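PDB 3REN: glycosyl hydrolase, family 8 from Clostridium perfringens, which acts as an alpha-amylase with an (alpha/alpha)6-barrel fold, probably hydrolysing alpha-linked glucans such as starch. Local coordinates for residues Y39-D47 with G57-M68. Residues are numbered along the deposited sequence; the frame is centred on the assembly and turned at random. Where two conformers were deposited one is given.
Sequences YGIYTNYID and GHSVLSESEGLM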
# COMPACT_ATOMS: atom_id res chain seq x y z
N TYR A 39 -6.27 5.25 19.56
CA TYR A 39 -4.85 4.93 19.52
C TYR A 39 -4.44 4.56 18.10
O TYR A 39 -3.48 5.15 17.58
CB TYR A 39 -4.53 3.79 20.48
CG TYR A 39 -3.11 3.25 20.37
CD1 TYR A 39 -2.01 4.04 20.71
CD2 TYR A 39 -2.87 1.92 19.99
CE1 TYR A 39 -0.70 3.54 20.64
CE2 TYR A 39 -1.57 1.40 19.92
CZ TYR A 39 -0.49 2.22 20.24
OH TYR A 39 0.80 1.73 20.15
N GLY A 40 -5.15 3.60 17.50
CA GLY A 40 -4.93 3.25 16.09
C GLY A 40 -4.98 1.77 15.78
O GLY A 40 -5.39 0.94 16.60
N ILE A 41 -4.54 1.43 14.57
CA ILE A 41 -4.56 0.03 14.12
C ILE A 41 -3.22 -0.65 14.47
O ILE A 41 -2.16 -0.21 14.06
CB ILE A 41 -4.81 -0.05 12.62
CG1 ILE A 41 -6.12 0.70 12.31
CG2 ILE A 41 -4.75 -1.50 12.13
CD1 ILE A 41 -6.29 1.07 10.87
N TYR A 42 -3.29 -1.75 15.20
CA TYR A 42 -2.12 -2.49 15.62
C TYR A 42 -1.49 -3.12 14.38
O TYR A 42 -2.20 -3.50 13.46
CB TYR A 42 -2.56 -3.67 16.50
CG TYR A 42 -3.14 -3.34 17.85
CD1 TYR A 42 -2.81 -2.16 18.52
CD2 TYR A 42 -3.99 -4.26 18.49
CE1 TYR A 42 -3.36 -1.87 19.80
CE2 TYR A 42 -4.52 -4.01 19.76
CZ TYR A 42 -4.20 -2.82 20.40
OH TYR A 42 -4.68 -2.58 21.64
N THR A 43 -0.18 -3.26 14.40
CA THR A 43 0.59 -3.93 13.34
C THR A 43 0.35 -5.45 13.29
O THR A 43 0.25 -6.02 12.21
CB THR A 43 2.08 -3.63 13.54
OG1 THR A 43 2.22 -2.20 13.58
CG2 THR A 43 2.93 -4.24 12.41
N ASN A 44 0.27 -6.08 14.46
CA ASN A 44 -0.06 -7.49 14.61
C ASN A 44 -1.18 -7.72 15.63
O ASN A 44 -1.45 -6.82 16.52
CB ASN A 44 1.19 -8.27 15.06
CG ASN A 44 2.37 -8.06 14.15
OD1 ASN A 44 3.34 -7.49 14.56
ND2 ASN A 44 2.27 -8.49 12.91
N TYR A 45 -1.80 -8.91 15.58
CA TYR A 45 -2.90 -9.23 16.48
C TYR A 45 -2.40 -9.37 17.92
O TYR A 45 -3.08 -8.99 18.88
CB TYR A 45 -3.64 -10.49 16.00
CG TYR A 45 -4.73 -10.97 16.91
CD1 TYR A 45 -5.90 -10.23 17.08
CD2 TYR A 45 -4.58 -12.11 17.65
CE1 TYR A 45 -6.91 -10.65 17.95
CE2 TYR A 45 -5.59 -12.55 18.52
CZ TYR A 45 -6.74 -11.82 18.66
OH TYR A 45 -7.74 -12.24 19.52
N ILE A 46 -1.17 -9.88 18.05
CA ILE A 46 -0.54 -10.16 19.33
C ILE A 46 0.67 -9.26 19.45
O ILE A 46 1.42 -9.10 18.48
CB ILE A 46 -0.17 -11.68 19.39
CG1 ILE A 46 -1.46 -12.53 19.32
CG2 ILE A 46 0.69 -12.03 20.58
CD1 ILE A 46 -2.32 -12.52 20.65
N ASP A 47 0.88 -8.65 20.62
CA ASP A 47 1.97 -7.67 20.75
C ASP A 47 3.33 -8.39 20.86
O ASP A 47 4.33 -7.94 20.31
CB ASP A 47 1.72 -6.66 21.89
CG ASP A 47 2.91 -5.69 22.12
OD1 ASP A 47 3.16 -4.72 21.34
OD2 ASP A 47 3.60 -5.90 23.13
N GLY A 57 4.09 -5.78 18.41
CA GLY A 57 2.89 -6.04 17.60
C GLY A 57 1.84 -4.94 17.74
O GLY A 57 1.07 -4.70 16.80
N HIS A 58 1.78 -4.28 18.92
CA HIS A 58 0.77 -3.24 19.19
C HIS A 58 1.27 -1.82 19.05
O HIS A 58 0.69 -0.85 19.60
CB HIS A 58 0.04 -3.44 20.53
CG HIS A 58 -0.86 -4.65 20.53
ND1 HIS A 58 -1.58 -5.06 21.64
CD2 HIS A 58 -1.11 -5.57 19.56
CE1 HIS A 58 -2.26 -6.16 21.34
NE2 HIS A 58 -1.99 -6.49 20.09
N SER A 59 2.34 -1.69 18.27
CA SER A 59 2.71 -0.42 17.70
C SER A 59 1.72 -0.09 16.59
O SER A 59 0.98 -0.97 16.13
CB SER A 59 4.13 -0.48 17.14
OG SER A 59 4.17 -1.39 16.07
N VAL A 60 1.70 1.18 16.18
CA VAL A 60 0.81 1.65 15.13
C VAL A 60 1.66 2.23 14.02
O VAL A 60 2.42 3.15 14.26
CB VAL A 60 -0.09 2.78 15.65
CG1 VAL A 60 -0.84 3.50 14.49
CG2 VAL A 60 -1.06 2.25 16.68
N LEU A 61 1.52 1.70 12.82
CA LEU A 61 2.25 2.25 11.67
C LEU A 61 1.45 3.37 10.96
O LEU A 61 0.21 3.26 10.82
CB LEU A 61 2.49 1.11 10.69
CG LEU A 61 3.46 0.02 11.15
CD1 LEU A 61 3.46 -1.18 10.18
CD2 LEU A 61 4.89 0.58 11.30
N SER A 62 2.13 4.41 10.48
CA SER A 62 1.40 5.39 9.67
C SER A 62 1.03 4.78 8.32
O SER A 62 0.13 5.30 7.61
CB SER A 62 2.20 6.67 9.45
OG SER A 62 3.48 6.37 8.86
N GLU A 63 1.73 3.70 7.97
CA GLU A 63 1.30 2.84 6.86
C GLU A 63 -0.15 2.39 7.06
O GLU A 63 -0.97 2.55 6.15
CB GLU A 63 2.23 1.62 6.69
CG GLU A 63 1.78 0.54 5.65
CD GLU A 63 2.70 -0.70 5.73
OE1 GLU A 63 2.45 -1.59 6.60
OE2 GLU A 63 3.71 -0.74 4.96
N SER A 64 -0.43 1.78 8.22
CA SER A 64 -1.77 1.27 8.56
C SER A 64 -2.79 2.39 8.55
O SER A 64 -3.87 2.27 7.95
CB SER A 64 -1.76 0.63 9.95
OG SER A 64 -0.79 -0.40 9.99
N GLU A 65 -2.44 3.51 9.21
CA GLU A 65 -3.33 4.65 9.25
C GLU A 65 -3.67 5.23 7.87
O GLU A 65 -4.83 5.56 7.62
CB GLU A 65 -2.76 5.74 10.17
CG GLU A 65 -2.69 5.27 11.61
CD GLU A 65 -4.07 4.80 12.14
OE1 GLU A 65 -5.08 5.49 11.89
OE2 GLU A 65 -4.15 3.74 12.79
N GLY A 66 -2.66 5.36 7.01
CA GLY A 66 -2.83 5.86 5.65
C GLY A 66 -3.75 4.95 4.86
O GLY A 66 -4.59 5.44 4.12
N LEU A 67 -3.59 3.64 5.00
CA LEU A 67 -4.47 2.68 4.33
C LEU A 67 -5.93 2.85 4.75
O LEU A 67 -6.83 2.84 3.92
CB LEU A 67 -3.99 1.22 4.54
CG LEU A 67 -2.69 0.85 3.76
CD1 LEU A 67 -2.07 -0.51 4.22
CD2 LEU A 67 -2.95 0.84 2.25
N MSE A 68 -6.16 3.03 6.05
CA MSE A 68 -7.50 3.14 6.59
C MSE A 68 -8.14 4.47 6.15
O MSE A 68 -9.33 4.52 5.86
CB MSE A 68 -7.48 2.99 8.13
CG MSE A 68 -8.87 3.09 8.80
SE MSE A 68 -10.23 1.85 8.04
CE MSE A 68 -9.78 0.23 8.99
O HOH W 1 0.02 -0.64 12.60
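Water 1 is gripped by four groups from both segments: it donates to I41 O, accepts from L61 N at 2.8 Å, and hydrogen-bonds T43 OG1 and S64 OG. The shortest direct bond runs from Y39 OH to H58 O, 2.6 Å, in the plane of that carbonyl, while V60 CG2 packs over one face of the Y39 ring as a CH-pi contact. The Y42 ring stacks face to face on the H58 imidazole, centroids 3.6 Å apart and planes at 9°. H58 NE2 points almost straight at Y45 O, 3.0 Å, which fixes the ring's rotation, although the donor stands above that carbonyl's plane; backbone bonds N44 N to G57 O and G57 N to D47 O draw the two ends of the loop together. At the other end, E65, bent at chi2, takes the I41 amide on OE2 at 2.9 Å, its OE1 bound to H84; I41 CD1 rests on M68 CB. In this (alpha/alpha)6-barrel protein the contact joins strand 40-41 and its following loop to strand 60-61 and the first turns of helix 62-74, N-capped by L61, with helix 335-346 against S64 and strand 101-103 pairing alongside V60.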